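Side-chain contacts in lipopolysaccharide biosynthesis protein wbpB (Thermus thermophilus, PDB 3O9Z), which uses NAD as a dehydrogenase in the biosynthesis of 2,3-diacetamido-2,3-dideoxy-D-mannuronic acid, a sugar of lipopolysaccharide: residues A[143-148]-A[194-199]; A[190-195]-A[247-252]; A[74-79]-A[89-94]. All blocks are in the same frame, centred on the assembly; numbering follows the deposited sequence.

Contact 1 (A[143-148]-A[194-199]); sequences ERLGQE and WLFGRA
Leu145, near the C-terminal end of helix 136-146, reaches with one methyl group into the corner formed by Leu195 and Phe196 at the end of helix 186-196. The contact is a small helix-helix packing site in this oxidoreductase of the Gfo/Idh/MocA family, and its second helix belongs to the C-terminal alpha/beta domain. The tight part is entirely apolar. Leu145 CD1 lies 3.9 Å from Phe196 CE1 and equally near CZ, meeting the ring obliquely, while the two side chains cross at about a right angle. Leu145 CD1 also touches Leu195 CD2 at 4.2 Å, so a single carbon serves both partners. With chi1 -56°, Phe196 places CG beside its backbone N, and its ring comes nearer to Leu145 than its CB direction alone would suggest. Phe196 also packs on Leu218 of strand 211-218, and Leu195 on Lys142. The loose side begins one residue away on either flank of Leu145: Arg144 and Gly146 are solvent-exposed, as are Glu143 and Gln147, and none of them meets the second segment. Glu148 N is bonded back to Leu145 O at 2.9 Å. Beyond Phe196 the other helix stops at Gly197, whose backbone angles, with a positive phi of 83°, would press a CB against the preceding carbonyl O. Within the corner the ring has a neighbour of its own: Leu195 CB sits over the centre of the Phe196 ring, 3.6 Å above its plane.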
loop_
_atom_site.group_PDB
_atom_site.type_symbol
_atom_site.label_atom_id
_atom_site.label_comp_id
_atom_site.label_asym_id
_atom_site.label_seq_id
_atom_site.Cartn_x
_atom_site.Cartn_y
_atom_site.Cartn_z
ATOM N N GLU A 143 13.825 12.949 -42.295
ATOM C CA GLU A 143 13.765 13.680 -43.556
ATOM C C GLU A 143 14.829 13.191 -44.523
ATOM O O GLU A 143 14.544 12.997 -45.709
ATOM C CB GLU A 143 13.898 15.180 -43.298
ATOM C CG GLU A 143 12.648 15.734 -42.673
ATOM C CD GLU A 143 11.413 15.297 -43.435
ATOM O OE1 GLU A 143 11.230 15.797 -44.569
ATOM O OE2 GLU A 143 10.649 14.441 -42.920
ATOM N N ARG A 144 16.043 12.989 -44.020
ATOM C CA ARG A 144 17.145 12.552 -44.869
ATOM C C ARG A 144 16.861 11.168 -45.444
ATOM O O ARG A 144 17.216 10.891 -46.593
ATOM C CB ARG A 144 18.475 12.521 -44.121
ATOM C CG ARG A 144 19.038 13.870 -43.682
ATOM C CD ARG A 144 20.464 13.763 -43.178
ATOM N NE ARG A 144 20.648 12.860 -42.042
ATOM C CZ ARG A 144 20.499 13.222 -40.771
ATOM N NH1 ARG A 144 20.106 14.455 -40.481
ATOM N NH2 ARG A 144 20.701 12.350 -39.797
ATOM N N LEU A 145 16.226 10.297 -44.657
ATOM C CA LEU A 145 15.907 8.945 -45.119
ATOM C C LEU A 145 14.854 8.918 -46.226
ATOM O O LEU A 145 14.891 8.053 -47.105
ATOM C CB LEU A 145 15.433 8.086 -43.937
ATOM C CG LEU A 145 16.577 7.681 -43.008
ATOM C CD1 LEU A 145 16.010 7.251 -41.647
ATOM C CD2 LEU A 145 17.422 6.569 -43.618
ATOM N N GLY A 146 13.899 9.839 -46.181
ATOM C CA GLY A 146 12.926 9.987 -47.250
ATOM C C GLY A 146 13.581 10.191 -48.608
ATOM O O GLY A 146 12.971 9.901 -49.624
ATOM N N GLN A 147 14.816 10.681 -48.625
ATOM C CA GLN A 147 15.543 10.930 -49.873
ATOM C C GLN A 147 16.118 9.657 -50.478
ATOM O O GLN A 147 16.555 9.650 -51.627
ATOM C CB GLN A 147 16.715 11.881 -49.627
ATOM C CG GLN A 147 16.545 13.202 -50.345
ATOM C CD GLN A 147 15.308 13.925 -49.868
ATOM O OE1 GLN A 147 14.215 13.751 -50.414
ATOM N NE2 GLN A 147 15.472 14.723 -48.818
ATOM N N GLU A 148 16.178 8.601 -49.679
ATOM C CA GLU A 148 17.062 7.496 -49.981
ATOM C C GLU A 148 16.203 6.381 -50.540
ATOM O O GLU A 148 14.995 6.324 -50.300
ATOM C CB GLU A 148 17.776 7.036 -48.713
ATOM C CG GLU A 148 18.587 8.138 -48.063
ATOM C CD GLU A 148 19.530 7.620 -46.993
ATOM O OE1 GLU A 148 19.400 6.442 -46.591
ATOM O OE2 GLU A 148 20.411 8.397 -46.561
ATOM N N TRP A 194 8.333 4.025 -36.880
ATOM C CA TRP A 194 8.105 5.348 -37.480
ATOM C C TRP A 194 9.018 5.609 -38.686
ATOM O O TRP A 194 8.549 6.082 -39.738
ATOM C CB TRP A 194 8.336 6.399 -36.384
ATOM C CG TRP A 194 8.172 7.828 -36.746
ATOM C CD1 TRP A 194 7.045 8.430 -37.243
ATOM C CD2 TRP A 194 9.115 8.872 -36.473
ATOM N NE1 TRP A 194 7.271 9.789 -37.338
ATOM C CE2 TRP A 194 8.511 10.089 -36.835
ATOM C CE3 TRP A 194 10.393 8.898 -35.906
ATOM C CZ2 TRP A 194 9.177 11.315 -36.729
ATOM C CZ3 TRP A 194 11.051 10.120 -35.779
ATOM C CH2 TRP A 194 10.436 11.312 -36.192
ATOM N N LEU A 195 10.305 5.275 -38.570
ATOM C CA LEU A 195 11.235 5.482 -39.675
ATOM C C LEU A 195 11.103 4.434 -40.779
ATOM O O LEU A 195 11.222 4.791 -41.957
ATOM C CB LEU A 195 12.666 5.453 -39.160
ATOM C CG LEU A 195 13.043 6.532 -38.132
ATOM C CD1 LEU A 195 14.466 6.259 -37.625
ATOM C CD2 LEU A 195 12.958 7.929 -38.782
ATOM N N PHE A 196 10.860 3.188 -40.414
ATOM C CA PHE A 196 11.116 2.062 -41.318
ATOM C C PHE A 196 9.943 1.121 -41.525
ATOM O O PHE A 196 10.050 0.135 -42.261
ATOM C CB PHE A 196 12.333 1.255 -40.866
ATOM C CG PHE A 196 13.595 2.054 -40.726
ATOM C CD1 PHE A 196 14.121 2.737 -41.816
ATOM C CD2 PHE A 196 14.266 2.115 -39.515
ATOM C CE1 PHE A 196 15.316 3.452 -41.696
ATOM C CE2 PHE A 196 15.438 2.806 -39.373
ATOM C CZ PHE A 196 15.976 3.499 -40.465
ATOM N N GLY A 197 8.813 1.384 -40.887
ATOM C CA GLY A 197 7.650 0.525 -41.091
ATOM C C GLY A 197 7.501 -0.754 -40.309
ATOM O O GLY A 197 8.055 -0.904 -39.223
ATOM N N ARG A 198 6.729 -1.690 -40.851
ATOM C CA ARG A 198 6.262 -2.842 -40.116
ATOM C C ARG A 198 7.371 -3.884 -40.062
ATOM O O ARG A 198 8.154 -4.045 -41.024
ATOM C CB ARG A 198 5.065 -3.454 -40.856
ATOM C CG ARG A 198 4.380 -4.625 -40.138
ATOM C CD ARG A 198 3.338 -5.350 -41.031
ATOM N NE ARG A 198 2.730 -6.479 -40.330
ATOM C CZ ARG A 198 1.662 -6.377 -39.542
ATOM N NH1 ARG A 198 1.069 -5.205 -39.364
ATOM N NH2 ARG A 198 1.178 -7.450 -38.932
ATOM N N ALA A 199 7.411 -4.648 -38.983
ATOM C CA ALA A 199 8.371 -5.709 -38.848
ATOM C C ALA A 199 7.905 -6.993 -39.524
ATOM O O ALA A 199 6.922 -7.642 -39.117
ATOM C CB ALA A 199 8.706 -5.967 -37.365
#

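Contact 2 (A[190-195]-A[247-252]); sequences DLLAWL and RSIAVD. With AKG (2-oxoglutaric acid), chain F.
Carboxylate oxygen O4 of 2-oxoglutarate is gripped by two nitrogens of Arg247: NE donates at 2.9 Å, and NH2 adds a weak, more bent bond at 3.2 Å. Arg247 NH2 also reaches O3 of the ligand at 3.0 Å in a straighter bond (165°), so the carboxylate meets the guanidinium edge near its plane through both of its oxygens. Arg247 lies on strand 245-251, which belongs to the mixed sheet of the Gfo/Idh/MocA C-terminal alpha/beta domain; helix 186-196 packs against this sheet, the axes of segments 190-195 and 247-251 approaching to 11.7 Å at an angle of 29°. The arginine chain is extended from CG to NE, which carries its head out to the ligand, and NH1 is tied to Ser259 OG. Tyr158, Thr160, Arg162, His187 and Lys103 also bond the ligand.

Two residues along the same strand, the chemistry changes from polar to apolar. Ile249 points at the helix, with CG1 anti to the backbone N (chi1 -177°), and its CD1 enters a group of three leucines. Leu192 slides past it in the opposite direction, bringing Leu192 CD2 to 4.0 Å from Ile249 CD1, while Leu191 CD2 stands 4.3 Å from that same methyl. Val154 and Leu156 of strand 152-160 and Leu141 of helix 136-146 also touch Ile249. The closest of the leucines comes tip to tip, Leu195 CD1 lying 3.8 Å from Ile249 CD1.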
loop_
_atom_site.group_PDB
_atom_site.type_symbol
_atom_site.label_atom_id
_atom_site.label_comp_id
_atom_site.label_asym_id
_atom_site.label_seq_id
_atom_site.Cartn_x
_atom_site.Cartn_y
_atom_site.Cartn_z
ATOM N N ASP A 190 9.337 1.926 -31.350
ATOM C CA ASP A 190 8.499 2.923 -31.980
ATOM C C ASP A 190 9.259 3.829 -32.943
ATOM O O ASP A 190 8.765 4.119 -34.053
ATOM C CB ASP A 190 7.739 3.716 -30.912
ATOM C CG ASP A 190 6.810 4.711 -31.540
ATOM O OD1 ASP A 190 5.701 4.270 -31.934
ATOM O OD2 ASP A 190 7.260 5.865 -31.697
ATOM N N LEU A 191 10.467 4.250 -32.568
ATOM C CA LEU A 191 11.318 5.035 -33.460
ATOM C C LEU A 191 11.540 4.272 -34.762
ATOM O O LEU A 191 11.396 4.845 -35.859
ATOM C CB LEU A 191 12.678 5.299 -32.776
ATOM C CG LEU A 191 13.753 5.937 -33.661
ATOM C CD1 LEU A 191 13.320 7.312 -34.187
ATOM C CD2 LEU A 191 15.081 6.033 -32.881
ATOM N N LEU A 192 11.872 2.996 -34.638
ATOM C CA LEU A 192 12.162 2.192 -35.825
ATOM C C LEU A 192 10.925 1.967 -36.678
ATOM O O LEU A 192 11.043 1.985 -37.909
ATOM C CB LEU A 192 12.737 0.842 -35.425
ATOM C CG LEU A 192 14.118 0.950 -34.758
ATOM C CD1 LEU A 192 14.482 -0.395 -34.105
ATOM C CD2 LEU A 192 15.255 1.444 -35.705
ATOM N N ALA A 193 9.753 1.768 -36.080
ATOM C CA ALA A 193 8.517 1.611 -36.842
ATOM C C ALA A 193 8.192 2.907 -37.573
ATOM O O ALA A 193 7.745 2.898 -38.736
ATOM C CB ALA A 193 7.353 1.162 -35.905
ATOM N N TRP A 194 8.333 4.025 -36.880
ATOM C CA TRP A 194 8.105 5.348 -37.480
ATOM C C TRP A 194 9.018 5.609 -38.686
ATOM O O TRP A 194 8.549 6.082 -39.738
ATOM C CB TRP A 194 8.336 6.399 -36.384
ATOM C CG TRP A 194 8.172 7.828 -36.746
ATOM C CD1 TRP A 194 7.045 8.430 -37.243
ATOM C CD2 TRP A 194 9.115 8.872 -36.473
ATOM N NE1 TRP A 194 7.271 9.789 -37.338
ATOM C CE2 TRP A 194 8.511 10.089 -36.835
ATOM C CE3 TRP A 194 10.393 8.898 -35.906
ATOM C CZ2 TRP A 194 9.177 11.315 -36.729
ATOM C CZ3 TRP A 194 11.051 10.120 -35.779
ATOM C CH2 TRP A 194 10.436 11.312 -36.192
ATOM N N LEU A 195 10.305 5.275 -38.570
ATOM C CA LEU A 195 11.235 5.482 -39.675
ATOM C C LEU A 195 11.103 4.434 -40.779
ATOM O O LEU A 195 11.222 4.791 -41.957
ATOM C CB LEU A 195 12.666 5.453 -39.160
ATOM C CG LEU A 195 13.043 6.532 -38.132
ATOM C CD1 LEU A 195 14.466 6.259 -37.625
ATOM C CD2 LEU A 195 12.958 7.929 -38.782
ATOM N N ARG A 247 22.297 6.392 -26.299
ATOM C CA ARG A 247 21.131 6.131 -27.131
ATOM C C ARG A 247 21.458 6.500 -28.553
ATOM O O ARG A 247 21.564 7.690 -28.884
ATOM C CB ARG A 247 19.884 6.885 -26.649
ATOM C CG ARG A 247 19.468 6.611 -25.197
ATOM C CD ARG A 247 18.257 7.512 -24.882
ATOM N NE ARG A 247 17.867 7.513 -23.474
ATOM C CZ ARG A 247 18.253 8.426 -22.586
ATOM N NH1 ARG A 247 19.156 9.348 -22.944
ATOM N NH2 ARG A 247 17.763 8.406 -21.348
ATOM N N SER A 248 21.691 5.477 -29.371
ATOM C CA SER A 248 22.357 5.667 -30.662
ATOM C C SER A 248 21.597 4.922 -31.753
ATOM O O SER A 248 21.232 3.748 -31.593
ATOM C CB SER A 248 23.785 5.111 -30.599
ATOM O OG SER A 248 24.303 4.881 -31.898
ATOM N N ILE A 249 21.341 5.607 -32.864
ATOM C CA ILE A 249 20.891 4.942 -34.096
ATOM C C ILE A 249 21.944 5.173 -35.171
ATOM O O ILE A 249 22.287 6.326 -35.515
ATOM C CB ILE A 249 19.466 5.325 -34.520
ATOM C CG1 ILE A 249 19.066 4.536 -35.776
ATOM C CG2 ILE A 249 19.319 6.833 -34.746
ATOM C CD1 ILE A 249 17.571 4.637 -36.087
ATOM N N ALA A 250 22.501 4.085 -35.696
ATOM C CA ALA A 250 23.536 4.193 -36.746
ATOM C C ALA A 250 22.986 3.631 -38.046
ATOM O O ALA A 250 22.626 2.454 -38.116
ATOM C CB ALA A 250 24.819 3.458 -36.335
ATOM N N VAL A 251 22.853 4.481 -39.064
ATOM C CA VAL A 251 22.179 4.082 -40.294
ATOM C C VAL A 251 23.223 4.094 -41.413
ATOM O O VAL A 251 23.838 5.125 -41.702
ATOM C CB VAL A 251 21.052 5.059 -40.677
ATOM C CG1 VAL A 251 20.426 4.655 -42.001
ATOM C CG2 VAL A 251 20.001 5.133 -39.549
ATOM N N ASP A 252 23.439 2.925 -42.006
ATOM C CA ASP A 252 24.443 2.756 -43.053
ATOM C C ASP A 252 25.784 3.345 -42.586
ATOM O O ASP A 252 26.450 4.038 -43.360
ATOM C CB ASP A 252 23.973 3.473 -44.329
ATOM C CG ASP A 252 22.907 2.705 -45.103
ATOM O OD1 ASP A 252 22.417 1.644 -44.642
ATOM O OD2 ASP A 252 22.567 3.184 -46.213
HETATM C C1 AKG F . 11.331 5.044 -18.657
HETATM O O1 AKG F . 12.192 5.009 -17.740
HETATM O O2 AKG F . 10.215 4.528 -18.521
HETATM C C2 AKG F . 11.532 5.782 -19.885
HETATM O O5 AKG F . 10.639 5.779 -20.730
HETATM C C3 AKG F . 12.823 6.516 -20.136
HETATM C C4 AKG F . 13.735 5.588 -20.936
HETATM C C5 AKG F . 15.142 6.123 -21.113
HETATM O O3 AKG F . 15.747 6.587 -20.127
HETATM O O4 AKG F . 15.664 6.096 -22.230
#

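Contact 3 (A[74-79]-A[89-94]); sequences DYLSIA and IRMALR. With NAD (nicotinamide-adenine-dinucleotide), chain E.
Leu76 lays its CB against the methyl of Ala92, 3.7 Å from Ala92 CB, and Leu76 CD2 lies 3.9 Å from Ala92 CB. The pair lies at the heart of a beta-alpha-beta unit of the NAD-binding Rossmann fold: strand 75-78 and helix 89-94 run almost antiparallel (172°), with their axes 8.6 Å apart. Because alanine is so short, the backbones come close here, the CA atoms of Leu76 and Ala92 being 5.8 Å apart. At the C-terminal end of the strand Ile78 takes over. Its CG1 stands beside the backbone N (chi1 -67°), and CD1 meets Ile89 CG1 at 3.6 Å, the two side chains crossing at about a right angle; the same methyl lies as near to the backbone N of Ile89. Ile89 and Ala92 also touch Ala99 of strand 98-101, the next strand of the unit. Just past Ile78 the chain reaches the cofactor, where Ala79 O lies 3.1 Å from NAD C5D. Round the helix from this core, Arg90 forms salt bridges to Glu64 and Asp65 of a second subunit, and Arg94 one to that same Glu64. The chemistry thus divides by side: the side chains that join helix to strand are apolar, consistent with a buried core of the Rossmann domain, while Arg90 and Arg94 make salt bridges to the neighbouring chain.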
loop_
_atom_site.group_PDB
_atom_site.type_symbol
_atom_site.label_atom_id
_atom_site.label_comp_id
_atom_site.label_asym_id
_atom_site.label_seq_id
_atom_site.Cartn_x
_atom_site.Cartn_y
_atom_site.Cartn_z
ATOM N N ASP A 74 -11.511 17.713 -20.434
ATOM C CA ASP A 74 -11.220 17.450 -21.867
ATOM C C ASP A 74 -10.288 16.250 -22.074
ATOM O O ASP A 74 -10.470 15.474 -23.026
ATOM C CB ASP A 74 -10.576 18.703 -22.443
ATOM C CG ASP A 74 -11.523 19.889 -22.409
ATOM O OD1 ASP A 74 -12.685 19.735 -22.850
ATOM O OD2 ASP A 74 -11.080 20.962 -21.942
ATOM N N TYR A 75 -9.345 16.053 -21.144
ATOM C CA TYR A 75 -8.272 15.080 -21.306
ATOM C C TYR A 75 -7.964 14.434 -19.940
ATOM O O TYR A 75 -7.905 15.126 -18.895
ATOM C CB TYR A 75 -6.990 15.775 -21.748
ATOM C CG TYR A 75 -6.837 15.762 -23.252
ATOM C CD1 TYR A 75 -6.176 14.722 -23.884
ATOM C CD2 TYR A 75 -7.443 16.732 -24.022
ATOM C CE1 TYR A 75 -6.043 14.680 -25.263
ATOM C CE2 TYR A 75 -7.339 16.695 -25.396
ATOM C CZ TYR A 75 -6.649 15.674 -25.999
ATOM O OH TYR A 75 -6.544 15.622 -27.374
ATOM N N LEU A 76 -7.792 13.128 -19.986
ATOM C CA LEU A 76 -7.127 12.426 -18.875
ATOM C C LEU A 76 -5.679 12.204 -19.312
ATOM O O LEU A 76 -5.465 11.408 -20.238
ATOM C CB LEU A 76 -7.858 11.133 -18.561
ATOM C CG LEU A 76 -7.284 10.432 -17.320
ATOM C CD1 LEU A 76 -7.479 11.319 -16.057
ATOM C CD2 LEU A 76 -7.964 9.134 -17.178
ATOM N N SER A 77 -4.702 12.826 -18.643
ATOM C CA SER A 77 -3.292 12.459 -18.802
ATOM C C SER A 77 -2.947 11.305 -17.869
ATOM O O SER A 77 -3.327 11.293 -16.698
ATOM C CB SER A 77 -2.376 13.626 -18.493
ATOM O OG SER A 77 -2.507 14.722 -19.395
ATOM N N ILE A 78 -2.181 10.349 -18.376
ATOM C CA ILE A 78 -2.040 9.075 -17.676
ATOM C C ILE A 78 -0.546 8.786 -17.503
ATOM O O ILE A 78 0.176 8.506 -18.455
ATOM C CB ILE A 78 -2.748 7.904 -18.429
ATOM C CG1 ILE A 78 -4.265 8.158 -18.381
ATOM C CG2 ILE A 78 -2.413 6.537 -17.901
ATOM C CD1 ILE A 78 -5.065 7.286 -19.402
ATOM N N ALA A 79 -0.105 8.860 -16.249
ATOM C CA ALA A 79 1.313 8.596 -15.884
ATOM C C ALA A 79 1.394 7.485 -14.842
ATOM O O ALA A 79 2.327 7.480 -14.008
ATOM C CB ALA A 79 1.970 9.874 -15.425
ATOM N N ILE A 89 -7.399 4.557 -19.777
ATOM C CA ILE A 89 -7.912 5.071 -21.041
ATOM C C ILE A 89 -9.386 4.628 -21.201
ATOM O O ILE A 89 -10.180 5.498 -21.560
ATOM C CB ILE A 89 -7.082 4.506 -22.197
ATOM C CG1 ILE A 89 -5.650 5.085 -22.216
ATOM C CG2 ILE A 89 -7.815 4.801 -23.520
ATOM C CD1 ILE A 89 -4.672 4.147 -22.978
ATOM N N ARG A 90 -9.780 3.429 -20.782
ATOM C CA ARG A 90 -11.222 3.051 -20.867
ATOM C C ARG A 90 -11.999 4.016 -19.947
ATOM O O ARG A 90 -13.130 4.414 -20.270
ATOM C CB ARG A 90 -11.432 1.625 -20.378
ATOM C CG ARG A 90 -10.823 0.592 -21.328
ATOM C CD ARG A 90 -11.739 0.145 -22.408
ATOM N NE ARG A 90 -13.010 -0.375 -21.899
ATOM C CZ ARG A 90 -13.312 -1.665 -21.751
ATOM N NH1 ARG A 90 -14.518 -2.002 -21.312
ATOM N NH2 ARG A 90 -12.476 -2.653 -22.062
ATOM N N MET A 91 -11.450 4.404 -18.794
ATOM C CA MET A 91 -12.144 5.317 -17.885
ATOM C C MET A 91 -12.296 6.686 -18.548
ATOM O O MET A 91 -13.395 7.293 -18.500
ATOM C CB MET A 91 -11.331 5.435 -16.587
ATOM C CG MET A 91 -11.804 6.531 -15.601
ATOM S SD MET A 91 -11.027 6.351 -13.918
ATOM C CE MET A 91 -9.271 6.643 -14.201
ATOM N N ALA A 92 -11.224 7.240 -19.117
ATOM C CA ALA A 92 -11.272 8.518 -19.801
ATOM C C ALA A 92 -12.446 8.462 -20.817
ATOM O O ALA A 92 -13.320 9.358 -20.824
ATOM C CB ALA A 92 -9.961 8.817 -20.528
ATOM N N LEU A 93 -12.443 7.431 -21.638
ATOM C CA LEU A 93 -13.415 7.405 -22.746
ATOM C C LEU A 93 -14.829 7.336 -22.188
ATOM O O LEU A 93 -15.777 7.926 -22.762
ATOM C CB LEU A 93 -13.117 6.284 -23.754
ATOM C CG LEU A 93 -11.740 6.232 -24.412
ATOM C CD1 LEU A 93 -11.636 5.046 -25.358
ATOM C CD2 LEU A 93 -11.383 7.541 -25.105
ATOM N N ARG A 94 -15.074 6.459 -21.217
ATOM C CA ARG A 94 -16.419 6.379 -20.653
ATOM C C ARG A 94 -16.907 7.634 -19.973
ATOM O O ARG A 94 -18.124 7.843 -19.913
ATOM C CB ARG A 94 -16.696 5.125 -19.796
ATOM C CG ARG A 94 -16.251 5.212 -18.313
ATOM C CD ARG A 94 -16.655 4.002 -17.469
ATOM N NE ARG A 94 -15.967 2.772 -17.891
ATOM C CZ ARG A 94 -14.796 2.357 -17.393
ATOM N NH1 ARG A 94 -14.239 1.270 -17.898
ATOM N NH2 ARG A 94 -14.209 2.990 -16.386
HETATM P PA NAD E . 6.713 5.767 -10.809
HETATM O O1A NAD E . 7.690 6.796 -10.379
HETATM O O2A NAD E . 6.701 4.349 -10.217
HETATM O O5B NAD E . 5.343 6.505 -10.537
HETATM C C5B NAD E . 4.201 5.731 -10.776
HETATM C C4B NAD E . 3.008 6.402 -10.053
HETATM O O4B NAD E . 1.758 5.759 -10.412
HETATM C C3B NAD E . 3.165 6.170 -8.524
HETATM O O3B NAD E . 3.140 7.416 -7.798
HETATM C C2B NAD E . 2.014 5.218 -8.154
HETATM O O2B NAD E . 1.494 5.388 -6.828
HETATM C C1B NAD E . 0.980 5.712 -9.209
HETATM N N9A NAD E . -0.107 4.712 -9.379
HETATM C C8A NAD E . -0.227 3.383 -9.112
HETATM N N7A NAD E . -1.451 2.950 -9.405
HETATM C C5A NAD E . -2.191 4.039 -9.793
HETATM C C6A NAD E . -3.560 4.252 -10.206
HETATM N N6A NAD E . -4.449 3.211 -10.205
HETATM N N1A NAD E . -3.813 5.514 -10.535
HETATM C C2A NAD E . -3.023 6.579 -10.552
HETATM N N3A NAD E . -1.740 6.409 -10.141
HETATM C C4A NAD E . -1.357 5.170 -9.813
HETATM O O3 NAD E . 6.820 5.597 -12.396
HETATM P PN NAD E . 7.168 6.610 -13.534
HETATM O O1N NAD E . 8.638 6.434 -13.912
HETATM O O2N NAD E . 6.664 7.982 -13.185
HETATM O O5D NAD E . 6.427 5.984 -14.804
HETATM C C5D NAD E . 5.092 6.405 -14.932
HETATM C C4D NAD E . 4.705 6.137 -16.398
HETATM O O4D NAD E . 5.472 7.084 -17.173
HETATM C C3D NAD E . 5.011 4.732 -16.935
HETATM O O3D NAD E . 4.001 4.464 -17.960
HETATM C C2D NAD E . 6.349 4.969 -17.655
HETATM O O2D NAD E . 6.544 4.078 -18.743
HETATM C C1D NAD E . 6.305 6.422 -18.142
HETATM N N1N NAD E . 7.628 7.033 -18.262
HETATM C C2N NAD E . 7.944 7.677 -19.365
HETATM C C3N NAD E . 9.151 8.308 -19.587
HETATM C C7N NAD E . 9.347 8.914 -20.916
HETATM O O7N NAD E . 8.384 9.263 -21.632
HETATM N N7N NAD E . 10.614 9.174 -21.214
HETATM C C4N NAD E . 10.089 8.273 -18.546
HETATM C C5N NAD E . 9.691 7.659 -17.357
HETATM C C6N NAD E . 8.449 7.048 -17.201
#

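How the contacts relate
Going from the N terminus, contact 3 comes first and closes the shortest loop, from strand 75-78 to helix 85-94, wholly within the Rossmann domain. It is complete before contact 1 opens on helix 136-146 and closes on the end of helix 186-196. Contact 2 opens on that same helix, sharing Trp194 and Leu195 with contact 1, and closes on strand 245-251, so these two loops cross. Their centres are about 9 Å apart, and Leu145 CD2 touches Val251 CG1 at 3.9 Å; together they bind two helices to the C-terminal sheet. Contact 3 stands about 30 Å from contact 2, centre to centre, on the opposite side of the chain's centre.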